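Local coordinates for protein sgbp-b (Bacteroides uniformis, PDB 7K44) that probably binds xyloglucan at the bacterial cell surface, as a surface glycan-binding protein of a xyloglucan utilization locus, at residues 131-136 with 286-291; 208-211 with 216-219; 218-223 with 243-248; 265-270 with 345-350; 299-304 with 375-380. All blocks are in the same frame, centred on the assembly; numbering follows the deposited sequence.

Contact 1: 131-136 with 286-291; sequences VSSMMP and QFECFV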
# COMPACT_ATOMS: atom_id res chain seq x y z
N VAL A 131 -1.64 -1.82 -2.19
CA VAL A 131 -1.51 -2.09 -0.76
C VAL A 131 -0.04 -1.93 -0.39
O VAL A 131 0.85 -2.28 -1.17
CB VAL A 131 -2.02 -3.49 -0.35
CG1 VAL A 131 -2.09 -3.62 1.16
CG2 VAL A 131 -3.38 -3.76 -0.96
N SER A 132 0.21 -1.38 0.80
CA SER A 132 1.58 -1.05 1.17
C SER A 132 2.46 -2.29 1.30
O SER A 132 3.65 -2.25 0.96
CB SER A 132 1.57 -0.16 2.42
OG SER A 132 1.08 -0.86 3.53
N SER A 133 1.89 -3.41 1.73
CA SER A 133 2.66 -4.65 1.75
C SER A 133 1.68 -5.81 1.69
O SER A 133 0.55 -5.70 2.20
CB SER A 133 3.52 -4.75 3.01
OG SER A 133 4.14 -6.03 3.08
N MET A 134 2.10 -6.90 1.06
CA MET A 134 1.29 -8.12 1.06
C MET A 134 1.57 -8.97 2.28
O MET A 134 0.92 -10.01 2.46
CB MET A 134 1.53 -8.94 -0.20
CG MET A 134 1.07 -8.25 -1.48
SD MET A 134 -0.73 -8.17 -1.66
CE MET A 134 -1.06 -9.76 -2.41
N MET A 135 2.51 -8.57 3.13
CA MET A 135 2.82 -9.31 4.35
C MET A 135 3.16 -8.34 5.47
O MET A 135 4.26 -8.37 6.03
CB MET A 135 3.94 -10.33 4.11
CG MET A 135 3.99 -11.37 5.20
SD MET A 135 5.21 -12.66 4.88
CE MET A 135 4.37 -13.62 3.65
N PRO A 136 2.22 -7.48 5.85
CA PRO A 136 2.51 -6.50 6.91
C PRO A 136 2.77 -7.17 8.25
O PRO A 136 2.11 -8.15 8.63
CB PRO A 136 1.25 -5.63 6.97
CG PRO A 136 0.51 -5.94 5.72
CD PRO A 136 0.83 -7.35 5.37
N GLN A 286 10.73 -11.21 -2.90
CA GLN A 286 10.06 -10.12 -2.21
C GLN A 286 10.40 -10.23 -0.74
O GLN A 286 10.49 -11.35 -0.21
CB GLN A 286 8.56 -10.24 -2.46
CG GLN A 286 7.69 -9.18 -1.85
CD GLN A 286 6.24 -9.39 -2.22
OE1 GLN A 286 5.48 -10.07 -1.52
NE2 GLN A 286 5.84 -8.83 -3.36
N PHE A 287 10.63 -9.10 -0.09
CA PHE A 287 11.02 -9.13 1.32
C PHE A 287 10.61 -7.85 2.03
O PHE A 287 10.21 -6.86 1.41
CB PHE A 287 12.52 -9.41 1.48
CG PHE A 287 13.40 -8.42 0.76
CD1 PHE A 287 13.73 -8.60 -0.58
CD2 PHE A 287 13.90 -7.31 1.43
CE1 PHE A 287 14.54 -7.68 -1.24
CE2 PHE A 287 14.72 -6.39 0.78
CZ PHE A 287 15.03 -6.56 -0.56
N GLU A 288 10.69 -7.89 3.35
CA GLU A 288 10.38 -6.72 4.16
C GLU A 288 11.69 -6.09 4.62
O GLU A 288 12.66 -6.79 4.95
CB GLU A 288 9.48 -7.10 5.33
CG GLU A 288 8.31 -6.13 5.51
CD GLU A 288 7.20 -6.39 4.50
OE1 GLU A 288 6.27 -5.57 4.38
OE2 GLU A 288 7.26 -7.42 3.80
N CYS A 289 11.74 -4.76 4.57
CA CYS A 289 12.95 -4.01 4.91
C CYS A 289 12.60 -2.77 5.71
O CYS A 289 11.66 -2.04 5.36
CB CYS A 289 13.72 -3.63 3.64
SG CYS A 289 15.28 -2.76 3.95
N PHE A 290 13.34 -2.53 6.79
CA PHE A 290 13.15 -1.36 7.63
C PHE A 290 14.46 -0.58 7.61
O PHE A 290 15.48 -1.06 8.11
CB PHE A 290 12.80 -1.80 9.06
CG PHE A 290 12.45 -0.66 10.00
CD1 PHE A 290 13.43 0.20 10.49
CD2 PHE A 290 11.13 -0.46 10.40
CE1 PHE A 290 13.11 1.24 11.37
CE2 PHE A 290 10.80 0.58 11.28
CZ PHE A 290 11.80 1.42 11.75
N VAL A 291 14.43 0.62 7.03
CA VAL A 291 15.59 1.50 6.99
C VAL A 291 15.44 2.49 8.14
O VAL A 291 14.56 3.36 8.10
CB VAL A 291 15.73 2.21 5.64
CG1 VAL A 291 16.89 3.22 5.68
CG2 VAL A 291 15.93 1.20 4.53
O HOH W 1 6.83 -9.17 6.20
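Ser133 and Glu288 meet where a loop of the IPT/TIG domain packs against a strand of the xyloglucan-binding domain. Ser133 lies in the loop between strands 127-131 and 141-147, and Glu288 lies on strand 283-291. The loop folds as an ST turn: Met135 N donates back to Ser133 OG over 3.0 Å at 164°. The tight part is one short hydrogen bond. Ser133 OG donates to Glu288 OE1 at 2.5 Å, on the syn lone pair, the side that faces the other carboxylate oxygen. With chi1 at 174°, the serine hydroxyl stands opposite its own backbone N and reaches toward the strand. The same oxygen therefore accepts from its own loop and donates to the other domain. Glu288 reaches it by a bend at chi2, 79°. Its OE2 forms a salt bridge with Arg381 on the neighbouring strand 371-384, which would be expected to stabilise the charged carboxylate.

The rest is looser. Met134 only brushes the strand, with CB 4.3 Å from Gln286 OE1; its thioether leads away from the strand, and the residue is partly exposed. The amide of Gln286 is committed to other partners, since OE1 accepts from Arg381 and NE2 hydrogen-bonds Ser335 OG on strand 331-337. Met135 CB comes no nearer than 4.4 Å to Glu288 OE2. A water bridges the two segments here. It donates to Met135 O at 2.7 Å and, more weakly, to Glu288 OE2 at 3.0 Å.

Contact 2: 208-211 with 216-219; sequences ENIV and NIGW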
# COMPACT_ATOMS: atom_id res chain seq x y z
N GLU A 208 3.08 -19.38 2.78
CA GLU A 208 3.52 -20.62 2.16
C GLU A 208 4.67 -20.38 1.20
O GLU A 208 5.39 -21.33 0.86
CB GLU A 208 2.33 -21.25 1.43
CG GLU A 208 1.24 -21.79 2.37
CD GLU A 208 0.17 -20.76 2.69
OE1 GLU A 208 0.36 -19.56 2.40
OE2 GLU A 208 -0.89 -21.16 3.25
N ASN A 209 4.86 -19.14 0.75
CA ASN A 209 5.89 -18.80 -0.23
C ASN A 209 7.16 -18.26 0.41
O ASN A 209 8.08 -17.87 -0.31
CB ASN A 209 5.34 -17.78 -1.22
CG ASN A 209 4.20 -18.33 -2.05
OD1 ASN A 209 3.15 -18.71 -1.51
ND2 ASN A 209 4.40 -18.40 -3.36
N ILE A 210 7.24 -18.27 1.74
CA ILE A 210 8.43 -17.80 2.45
C ILE A 210 9.57 -18.78 2.25
O ILE A 210 9.40 -20.00 2.43
CB ILE A 210 8.10 -17.63 3.95
CG1 ILE A 210 7.23 -16.39 4.17
CG2 ILE A 210 9.38 -17.53 4.78
CD1 ILE A 210 8.00 -15.07 4.05
N VAL A 211 10.74 -18.26 1.87
CA VAL A 211 11.96 -19.06 1.73
C VAL A 211 12.99 -18.77 2.82
O VAL A 211 13.94 -19.56 2.99
CB VAL A 211 12.59 -18.91 0.33
CG1 VAL A 211 11.58 -19.28 -0.74
CG2 VAL A 211 13.13 -17.49 0.11
N ASN A 216 11.48 -20.27 11.62
CA ASN A 216 11.36 -21.68 11.27
C ASN A 216 11.80 -22.00 9.84
O ASN A 216 11.94 -23.18 9.51
CB ASN A 216 9.92 -22.15 11.47
CG ASN A 216 8.92 -21.31 10.71
OD1 ASN A 216 8.99 -20.08 10.73
ND2 ASN A 216 7.98 -21.96 10.04
N ILE A 217 12.04 -21.00 8.98
CA ILE A 217 12.35 -21.22 7.57
C ILE A 217 13.71 -20.61 7.27
O ILE A 217 13.89 -19.39 7.36
CB ILE A 217 11.29 -20.62 6.63
CG1 ILE A 217 9.88 -21.04 7.02
CG2 ILE A 217 11.63 -21.00 5.18
CD1 ILE A 217 9.63 -22.50 6.90
N GLY A 218 14.66 -21.46 6.87
CA GLY A 218 15.98 -20.99 6.51
C GLY A 218 16.84 -20.64 7.71
O GLY A 218 16.46 -20.80 8.87
N TRP A 219 18.03 -20.13 7.41
CA TRP A 219 18.98 -19.84 8.47
C TRP A 219 20.00 -18.80 8.00
O TRP A 219 20.30 -18.69 6.81
CB TRP A 219 19.69 -21.12 8.92
CG TRP A 219 20.59 -21.76 7.87
CD1 TRP A 219 21.92 -21.54 7.68
CD2 TRP A 219 20.20 -22.70 6.86
NE1 TRP A 219 22.39 -22.29 6.62
CE2 TRP A 219 21.35 -23.00 6.10
CE3 TRP A 219 18.98 -23.31 6.52
CZ2 TRP A 219 21.32 -23.89 5.02
CZ3 TRP A 219 18.96 -24.18 5.44
CH2 TRP A 219 20.11 -24.46 4.71
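Ile210 turns its CB toward Ile217 and is the first residue of 208-211 to touch 216-219. Its CG2 methyl lies 4.1 Å from Ile217 CB, and the two side chains cross obliquely. CG2 stands opposite the backbone N because CG1 is turned to chi1 -73°. The other branch leads away, and its CD1 packs on Met135 and on strand 371-384 near Asn379. The carbonyl of Ile210 also meets the second isoleucine, with O 3.7 Å from Ile217 CG2.

Val211 comes next, where the chain turns a corner. Its side chain points away, so its backbone makes the contact: Val211 O is 3.5 Å from Ile217 CG2. That carbonyl accepts a hydrogen bond from Val266 N. Gly218 follows close by, with CA 4.3 Å from Val211 O. A CB there would come very near the same oxygen, and the positive phi of 76° also suits glycine.

The contact closes the base of a tight loop. Between the segments lie Asn213 and Asp215, both calcium ligands. The contact is one methyl-to-methine touch plus a methyl set against two carbonyl oxygens, with no polar bond between the segments. This implies that van der Waals fit places the Ile217 side chain, while directional bonds come from Asn213 OD1, which accepts from Ile217 N, and from Val266.

Contact 3: 218-223 with 243-248; sequences GWFSWG and KCYSIS. With CA (calcium ion), chain B.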
# COMPACT_ATOMS: atom_id res chain seq x y z
N GLY A 218 14.66 -21.46 6.87
CA GLY A 218 15.98 -20.99 6.51
C GLY A 218 16.84 -20.64 7.71
O GLY A 218 16.46 -20.80 8.87
N TRP A 219 18.03 -20.13 7.41
CA TRP A 219 18.98 -19.84 8.47
C TRP A 219 20.00 -18.80 8.00
O TRP A 219 20.30 -18.69 6.81
CB TRP A 219 19.69 -21.12 8.92
CG TRP A 219 20.59 -21.76 7.87
CD1 TRP A 219 21.92 -21.54 7.68
CD2 TRP A 219 20.20 -22.70 6.86
NE1 TRP A 219 22.39 -22.29 6.62
CE2 TRP A 219 21.35 -23.00 6.10
CE3 TRP A 219 18.98 -23.31 6.52
CZ2 TRP A 219 21.32 -23.89 5.02
CZ3 TRP A 219 18.96 -24.18 5.44
CH2 TRP A 219 20.11 -24.46 4.71
N PHE A 220 20.54 -18.07 8.96
CA PHE A 220 21.69 -17.21 8.72
C PHE A 220 22.97 -18.06 8.69
O PHE A 220 23.15 -18.96 9.53
CB PHE A 220 21.77 -16.15 9.82
CG PHE A 220 22.91 -15.18 9.66
CD1 PHE A 220 22.85 -14.19 8.69
CD2 PHE A 220 24.02 -15.21 10.49
CE1 PHE A 220 23.89 -13.29 8.53
CE2 PHE A 220 25.04 -14.30 10.33
CZ PHE A 220 24.97 -13.33 9.34
N SER A 221 23.85 -17.78 7.74
CA SER A 221 25.11 -18.49 7.61
C SER A 221 26.29 -17.66 8.08
O SER A 221 27.05 -18.08 8.96
CB SER A 221 25.32 -18.93 6.15
OG SER A 221 26.46 -19.77 6.05
N TRP A 222 26.46 -16.46 7.54
CA TRP A 222 27.53 -15.56 7.97
C TRP A 222 27.29 -14.19 7.36
O TRP A 222 26.48 -14.02 6.45
CB TRP A 222 28.92 -16.07 7.55
CG TRP A 222 29.14 -16.26 6.07
CD1 TRP A 222 28.76 -17.33 5.30
CD2 TRP A 222 29.85 -15.38 5.19
NE1 TRP A 222 29.18 -17.16 4.00
CE2 TRP A 222 29.84 -15.96 3.91
CE3 TRP A 222 30.46 -14.13 5.36
CZ2 TRP A 222 30.41 -15.34 2.80
CZ3 TRP A 222 31.03 -13.52 4.27
CH2 TRP A 222 31.01 -14.12 3.00
N GLY A 223 28.04 -13.22 7.87
CA GLY A 223 28.02 -11.91 7.26
C GLY A 223 28.59 -10.80 8.12
O GLY A 223 28.35 -10.74 9.33
N LYS A 243 12.35 -13.12 14.76
CA LYS A 243 13.71 -12.65 14.53
C LYS A 243 13.84 -12.07 13.13
O LYS A 243 13.31 -12.62 12.16
CB LYS A 243 14.67 -13.83 14.69
CG LYS A 243 16.12 -13.47 14.61
CD LYS A 243 16.98 -14.71 14.84
CE LYS A 243 16.65 -15.37 16.16
NZ LYS A 243 17.61 -16.47 16.45
N CYS A 244 14.52 -10.93 13.03
CA CYS A 244 14.96 -10.37 11.75
C CYS A 244 16.47 -10.16 11.84
O CYS A 244 17.07 -10.36 12.90
CB CYS A 244 14.22 -9.07 11.41
SG CYS A 244 14.60 -7.67 12.45
N TYR A 245 17.11 -9.82 10.73
CA TYR A 245 18.54 -9.55 10.72
C TYR A 245 18.81 -8.10 10.36
O TYR A 245 18.16 -7.53 9.48
CB TYR A 245 19.37 -10.51 9.84
CG TYR A 245 19.91 -11.67 10.63
CD1 TYR A 245 19.06 -12.69 11.05
CD2 TYR A 245 21.25 -11.73 11.01
CE1 TYR A 245 19.52 -13.76 11.80
CE2 TYR A 245 21.73 -12.81 11.77
CZ TYR A 245 20.86 -13.82 12.16
OH TYR A 245 21.28 -14.88 12.92
N SER A 246 19.73 -7.49 11.10
CA SER A 246 20.17 -6.13 10.86
C SER A 246 21.51 -6.09 10.14
O SER A 246 22.37 -6.96 10.33
CB SER A 246 20.27 -5.36 12.18
OG SER A 246 21.36 -5.81 12.96
N ILE A 247 21.67 -5.07 9.30
CA ILE A 247 22.96 -4.63 8.78
C ILE A 247 23.17 -3.22 9.32
O ILE A 247 22.34 -2.34 9.08
CB ILE A 247 22.97 -4.61 7.25
CG1 ILE A 247 22.94 -6.04 6.70
CG2 ILE A 247 24.17 -3.84 6.72
CD1 ILE A 247 24.25 -6.78 6.85
N SER A 248 24.26 -3.00 10.06
CA SER A 248 24.41 -1.70 10.71
C SER A 248 25.88 -1.40 10.96
O SER A 248 26.71 -2.31 11.05
CB SER A 248 23.62 -1.63 12.02
OG SER A 248 24.24 -2.40 13.03
CA CA B . 11.35 -13.35 11.14
O HOH W 2 9.32 -14.01 10.02
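Strand 219-222 comes nearest to strand 243-248 at Phe220 and Tyr245, whose CA atoms are 8.5 Å apart, so the two strands meet through side chains. The two rings form an offset stack, with centroids 4.3 Å apart and planes at 20°. Tyr245 CE2 lies over one face of the Phe220 ring, 3.4 Å from Phe220 CG. The tyrosine slides toward the root of its partner, which puts Tyr245 OH 3.4 Å from Phe220 CB. Phe220 reaches across with CG opposite the backbone N, chi1 -178°. Its other face is backed by the backbone N of Trp222. Replacing Phe220 with alanine would probably leave the Tyr245 ring without its stacking partner and less restrained on that face.

Two residues before Tyr245, Lys243 O binds the calcium ion at 2.3 Å, so the same segment carries both the stack and a metal ligand.

Ser221 and Trp222 form a classic beta bulge opposite Gln262 of strand 255-264. Phe220 also packs on Leu261 and Asn263 of that strand and on Ala226 of strand 226-230. Tyr245 touches Pro228 on strand 226-230, while its backbone pairs with Phe377 of strand 371-384. The stack thus joins the edge strand of one sheet to an inner strand of the facing one.

Contact 4: 265-270 with 345-350; sequences AVWGID and TTWGEF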
# COMPACT_ATOMS: atom_id res chain seq x y z
N ALA A 265 18.45 -20.54 2.32
CA ALA A 265 17.02 -20.43 2.13
C ALA A 265 16.43 -21.81 1.85
O ALA A 265 17.15 -22.75 1.49
CB ALA A 265 16.70 -19.47 0.97
N VAL A 266 15.12 -21.93 2.03
CA VAL A 266 14.39 -23.16 1.79
C VAL A 266 13.50 -22.92 0.57
O VAL A 266 12.47 -22.25 0.67
CB VAL A 266 13.57 -23.60 3.01
CG1 VAL A 266 12.76 -24.84 2.68
CG2 VAL A 266 14.48 -23.83 4.18
N TRP A 267 13.89 -23.48 -0.57
CA TRP A 267 13.22 -23.14 -1.82
C TRP A 267 12.07 -24.07 -2.17
O TRP A 267 11.39 -23.83 -3.18
CB TRP A 267 14.24 -23.08 -2.96
CG TRP A 267 15.37 -22.13 -2.69
CD1 TRP A 267 16.61 -22.45 -2.21
CD2 TRP A 267 15.36 -20.71 -2.88
NE1 TRP A 267 17.37 -21.31 -2.08
CE2 TRP A 267 16.64 -20.23 -2.50
CE3 TRP A 267 14.40 -19.79 -3.33
CZ2 TRP A 267 16.98 -18.88 -2.56
CZ3 TRP A 267 14.74 -18.44 -3.39
CH2 TRP A 267 16.02 -18.00 -3.00
N GLY A 268 11.80 -25.10 -1.37
CA GLY A 268 10.79 -26.07 -1.71
C GLY A 268 9.37 -25.66 -1.39
O GLY A 268 8.69 -26.31 -0.58
N ILE A 269 8.90 -24.59 -2.02
CA ILE A 269 7.55 -24.10 -1.77
C ILE A 269 6.52 -25.13 -2.24
O ILE A 269 6.67 -25.73 -3.32
CB ILE A 269 7.35 -22.74 -2.48
CG1 ILE A 269 8.23 -21.67 -1.82
CG2 ILE A 269 5.88 -22.32 -2.46
CD1 ILE A 269 8.40 -20.42 -2.67
N ASP A 270 5.49 -25.35 -1.43
CA ASP A 270 4.38 -26.22 -1.78
C ASP A 270 3.84 -25.86 -3.16
O ASP A 270 3.55 -24.69 -3.43
CB ASP A 270 3.28 -26.02 -0.71
CG ASP A 270 2.06 -26.90 -0.93
OD1 ASP A 270 1.92 -27.55 -1.99
OD2 ASP A 270 1.21 -26.92 -0.01
N THR A 345 14.53 -20.60 -16.70
CA THR A 345 13.30 -20.04 -17.24
C THR A 345 12.04 -20.46 -16.50
O THR A 345 11.01 -19.79 -16.65
CB THR A 345 13.12 -20.40 -18.73
OG1 THR A 345 13.19 -21.83 -18.89
CG2 THR A 345 14.19 -19.74 -19.57
N THR A 346 12.08 -21.55 -15.74
CA THR A 346 10.94 -21.96 -14.94
C THR A 346 11.37 -22.10 -13.49
O THR A 346 12.54 -22.33 -13.18
CB THR A 346 10.31 -23.28 -15.40
OG1 THR A 346 11.22 -24.36 -15.17
CG2 THR A 346 9.94 -23.21 -16.88
N TRP A 347 10.39 -21.93 -12.60
CA TRP A 347 10.63 -22.06 -11.17
C TRP A 347 11.22 -23.43 -10.84
O TRP A 347 12.21 -23.54 -10.10
CB TRP A 347 9.31 -21.83 -10.44
CG TRP A 347 9.34 -22.16 -8.99
CD1 TRP A 347 8.59 -23.10 -8.36
CD2 TRP A 347 10.14 -21.55 -7.97
NE1 TRP A 347 8.87 -23.12 -7.02
CE2 TRP A 347 9.83 -22.18 -6.76
CE3 TRP A 347 11.10 -20.53 -7.98
CZ2 TRP A 347 10.44 -21.83 -5.56
CZ3 TRP A 347 11.70 -20.18 -6.79
CH2 TRP A 347 11.38 -20.84 -5.59
N GLY A 348 10.65 -24.49 -11.42
CA GLY A 348 11.13 -25.83 -11.13
C GLY A 348 12.58 -26.03 -11.51
O GLY A 348 13.34 -26.70 -10.80
N GLU A 349 12.99 -25.48 -12.66
CA GLU A 349 14.39 -25.59 -13.05
C GLU A 349 15.29 -24.84 -12.07
O GLU A 349 16.37 -25.34 -11.73
CB GLU A 349 14.59 -25.15 -14.50
CG GLU A 349 13.84 -26.01 -15.53
CD GLU A 349 14.36 -27.44 -15.64
OE1 GLU A 349 14.96 -27.77 -16.69
OE2 GLU A 349 14.15 -28.25 -14.71
N PHE A 350 14.86 -23.68 -11.58
CA PHE A 350 15.66 -23.00 -10.55
C PHE A 350 15.74 -23.82 -9.27
O PHE A 350 16.79 -23.87 -8.62
CB PHE A 350 15.10 -21.61 -10.25
CG PHE A 350 15.75 -20.97 -9.05
CD1 PHE A 350 17.04 -20.46 -9.14
CD2 PHE A 350 15.07 -20.90 -7.84
CE1 PHE A 350 17.65 -19.88 -8.05
CE2 PHE A 350 15.68 -20.32 -6.73
CZ PHE A 350 16.98 -19.80 -6.83
O HOH W 3 6.83 -24.90 -5.83
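Trp267 and Phe350 make the aromatic contact here, a T-shaped pair. The edge of Phe350 points at the face of the six-membered ring of Trp267, with centroids 5.2 Å apart and planes at 89°. Phe350 CE2 does the touching, 3.7 Å from Trp267 CE3. The other face of the indole is backed by Ala265 CB. Trp347 has CG opposite its backbone N, chi1 169°, which swings its six-membered ring onto the loop. Its CH2 comes in at the rim of the other indole, 3.9 Å from Trp267 CE3. An alanine at Trp267 is likely to open a gap beside Phe350 and Trp347 and leave Asp356 O without the indole N-H that it now accepts from.

Two other van der Waals contacts fall on Trp347 CZ2. Ile269, the one aliphatic side chain, brings CD1 to 3.8 Å from it, and Trp267 O lies 3.3 Å from it.

The loop is shaped by an inverse gamma turn centred on Gly268, in which Ile269 N donates to Trp267 O. Facing it is the first turn of helix 347-352, with Thr346 as N-cap, its OG1 accepting from Glu349 N.

The polar contacts use the backbone and a water. Trp267 O accepts from Gln351 NE2. A water in the plane of the Trp347 indole takes the hydrogen of NE1 at 3.0 Å and donates to Ile269 O at 2.6 Å.

Contact 5: 299-304 with 375-380; sequences PVFRIY and MYFDNF. With CA (calcium ion), chain B.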
# COMPACT_ATOMS: atom_id res chain seq x y z
N PRO A 299 26.19 4.05 -1.13
CA PRO A 299 25.97 2.67 -0.67
C PRO A 299 24.95 1.93 -1.53
O PRO A 299 23.88 2.46 -1.85
CB PRO A 299 25.47 2.86 0.77
CG PRO A 299 26.09 4.16 1.20
CD PRO A 299 26.04 5.03 -0.03
N VAL A 300 25.28 0.69 -1.88
CA VAL A 300 24.46 -0.12 -2.77
C VAL A 300 24.47 -1.56 -2.28
O VAL A 300 25.43 -2.02 -1.66
CB VAL A 300 24.95 -0.07 -4.23
CG1 VAL A 300 24.61 1.29 -4.86
CG2 VAL A 300 26.45 -0.35 -4.34
N PHE A 301 23.39 -2.28 -2.58
CA PHE A 301 23.31 -3.71 -2.34
C PHE A 301 23.42 -4.47 -3.64
O PHE A 301 22.93 -4.04 -4.69
CB PHE A 301 21.97 -4.10 -1.73
CG PHE A 301 21.87 -3.86 -0.27
CD1 PHE A 301 21.46 -2.62 0.20
CD2 PHE A 301 22.21 -4.85 0.63
CE1 PHE A 301 21.38 -2.38 1.56
CE2 PHE A 301 22.12 -4.61 1.99
CZ PHE A 301 21.71 -3.38 2.45
N ARG A 302 24.04 -5.63 -3.57
CA ARG A 302 23.82 -6.64 -4.58
C ARG A 302 23.15 -7.85 -3.94
O ARG A 302 23.26 -8.09 -2.73
CB ARG A 302 25.11 -7.04 -5.30
CG ARG A 302 25.95 -8.02 -4.57
CD ARG A 302 26.99 -8.57 -5.52
NE ARG A 302 28.06 -9.24 -4.79
CZ ARG A 302 28.80 -10.23 -5.29
NH1 ARG A 302 28.58 -10.68 -6.52
NH2 ARG A 302 29.74 -10.77 -4.54
N ILE A 303 22.42 -8.58 -4.77
CA ILE A 303 21.69 -9.77 -4.36
C ILE A 303 22.02 -10.88 -5.34
O ILE A 303 22.08 -10.64 -6.55
CB ILE A 303 20.17 -9.49 -4.33
CG1 ILE A 303 19.88 -8.31 -3.39
CG2 ILE A 303 19.39 -10.75 -3.97
CD1 ILE A 303 18.46 -8.18 -2.95
N TYR A 304 22.28 -12.08 -4.84
CA TYR A 304 22.47 -13.21 -5.72
C TYR A 304 22.00 -14.49 -5.03
O TYR A 304 22.04 -14.59 -3.79
CB TYR A 304 23.91 -13.30 -6.28
CG TYR A 304 24.99 -13.53 -5.24
CD1 TYR A 304 25.60 -12.47 -4.60
CD2 TYR A 304 25.39 -14.82 -4.93
CE1 TYR A 304 26.59 -12.69 -3.63
CE2 TYR A 304 26.37 -15.05 -3.97
CZ TYR A 304 26.96 -13.99 -3.34
OH TYR A 304 27.92 -14.23 -2.39
N MET A 375 19.67 -0.98 9.12
CA MET A 375 18.59 -1.53 8.30
C MET A 375 18.30 -2.94 8.78
O MET A 375 19.18 -3.62 9.31
CB MET A 375 18.99 -1.57 6.82
CG MET A 375 19.49 -0.24 6.27
SD MET A 375 20.30 -0.47 4.69
CE MET A 375 19.00 -1.36 3.87
N TYR A 376 17.07 -3.39 8.55
CA TYR A 376 16.59 -4.69 9.00
C TYR A 376 15.84 -5.38 7.87
O TYR A 376 15.15 -4.73 7.07
CB TYR A 376 15.64 -4.53 10.21
CG TYR A 376 16.25 -3.73 11.34
CD1 TYR A 376 16.22 -2.34 11.32
CD2 TYR A 376 16.88 -4.36 12.39
CE1 TYR A 376 16.80 -1.60 12.34
CE2 TYR A 376 17.45 -3.63 13.42
CZ TYR A 376 17.42 -2.26 13.38
OH TYR A 376 18.01 -1.55 14.41
N PHE A 377 15.95 -6.71 7.83
CA PHE A 377 15.43 -7.52 6.74
C PHE A 377 14.72 -8.75 7.31
O PHE A 377 15.18 -9.36 8.28
CB PHE A 377 16.58 -8.03 5.87
CG PHE A 377 17.35 -6.96 5.17
CD1 PHE A 377 18.43 -6.34 5.79
CD2 PHE A 377 17.00 -6.57 3.88
CE1 PHE A 377 19.13 -5.34 5.13
CE2 PHE A 377 17.71 -5.58 3.23
CZ PHE A 377 18.76 -4.96 3.86
N ASP A 378 13.61 -9.15 6.67
CA ASP A 378 12.89 -10.34 7.09
C ASP A 378 11.97 -10.80 5.97
O ASP A 378 11.70 -10.07 5.01
CB ASP A 378 12.06 -10.03 8.35
CG ASP A 378 11.75 -11.27 9.22
OD1 ASP A 378 12.06 -12.44 8.86
OD2 ASP A 378 11.17 -11.03 10.30
N ASN A 379 11.47 -12.02 6.13
CA ASN A 379 10.34 -12.54 5.35
C ASN A 379 10.59 -12.50 3.85
O ASN A 379 9.83 -11.90 3.09
CB ASN A 379 9.04 -11.83 5.73
CG ASN A 379 8.48 -12.32 7.04
OD1 ASN A 379 8.79 -13.43 7.48
ND2 ASN A 379 7.62 -11.51 7.67
N PHE A 380 11.66 -13.18 3.42
CA PHE A 380 11.90 -13.34 1.99
C PHE A 380 10.95 -14.40 1.44
O PHE A 380 10.85 -15.50 1.98
CB PHE A 380 13.36 -13.75 1.73
CG PHE A 380 14.37 -12.72 2.14
CD1 PHE A 380 14.80 -12.63 3.46
CD2 PHE A 380 14.91 -11.86 1.20
CE1 PHE A 380 15.75 -11.68 3.84
CE2 PHE A 380 15.85 -10.90 1.57
CZ PHE A 380 16.27 -10.81 2.89
CA CA B . 11.35 -13.35 11.14
O HOH W 2 9.32 -14.01 10.02
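This is a buried, apolar contact between two facing sheets of the xyloglucan-binding domain, joining strand 300-305 to strand 371-384. Phe301 reaches from one side, and Met375 and Phe377 come from the opposite direction. The strands lie far apart, with the CA atoms of Phe301 and Met375 11.8 Å from each other, so long side chains bridge the space.

Phe377 turns its edge toward the face of Phe301 in an offset edge-to-face pair. The centroids are 5.6 Å apart and the planes lie at 68°. The closest atoms are Phe377 CZ and Phe301 CZ, at 3.6 Å. Met375 adds a Met-aromatic contact. Its SD lies in the plane of the Phe301 ring, at the edge, 5.0 Å from the centroid. A bend at chi3, 53°, brings the methyl CE to 3.5 Å from Phe301 CE1.

The next residue along the strand from Phe377 points to the opposite side. Asp378 binds the calcium ion there through both carboxylate oxygens, with OD2 at 2.5 Å. A water on the same ion donates to Asn379 OD1 at 2.7 Å. Asn213, Asp215, Asp241 and Lys243 complete the site. One strand therefore serves the core on one side and the metal on the other.

Strand 371-384 runs between strands 243-248 and 283-291. From the latter, Cys289 packs on both Met375 and Phe377. Strand 300-305 lies between strands 357-364 and 313-316 in the facing sheet.

In the fold
From the N terminus, contact 1 opens first, in the IPT/TIG domain, and closes a long loop at strand 283-291, tying that domain to the xyloglucan-binding one. Contacts 2 and 3 are nested inside this loop. Contact 2 closes a short turn, and contact 3 begins on its last residues, Gly218 and Trp219. Contact 4 opens at 265-270, still within the loop, and closes at helix 347-352, so it crosses contact 1. Contact 5 opens after contact 1 has closed and crosses contact 4. Contacts 3 and 5 join the facing sheets and share the calcium ion. Strand 371-384 pairs with strands of contacts 1, 2 and 3.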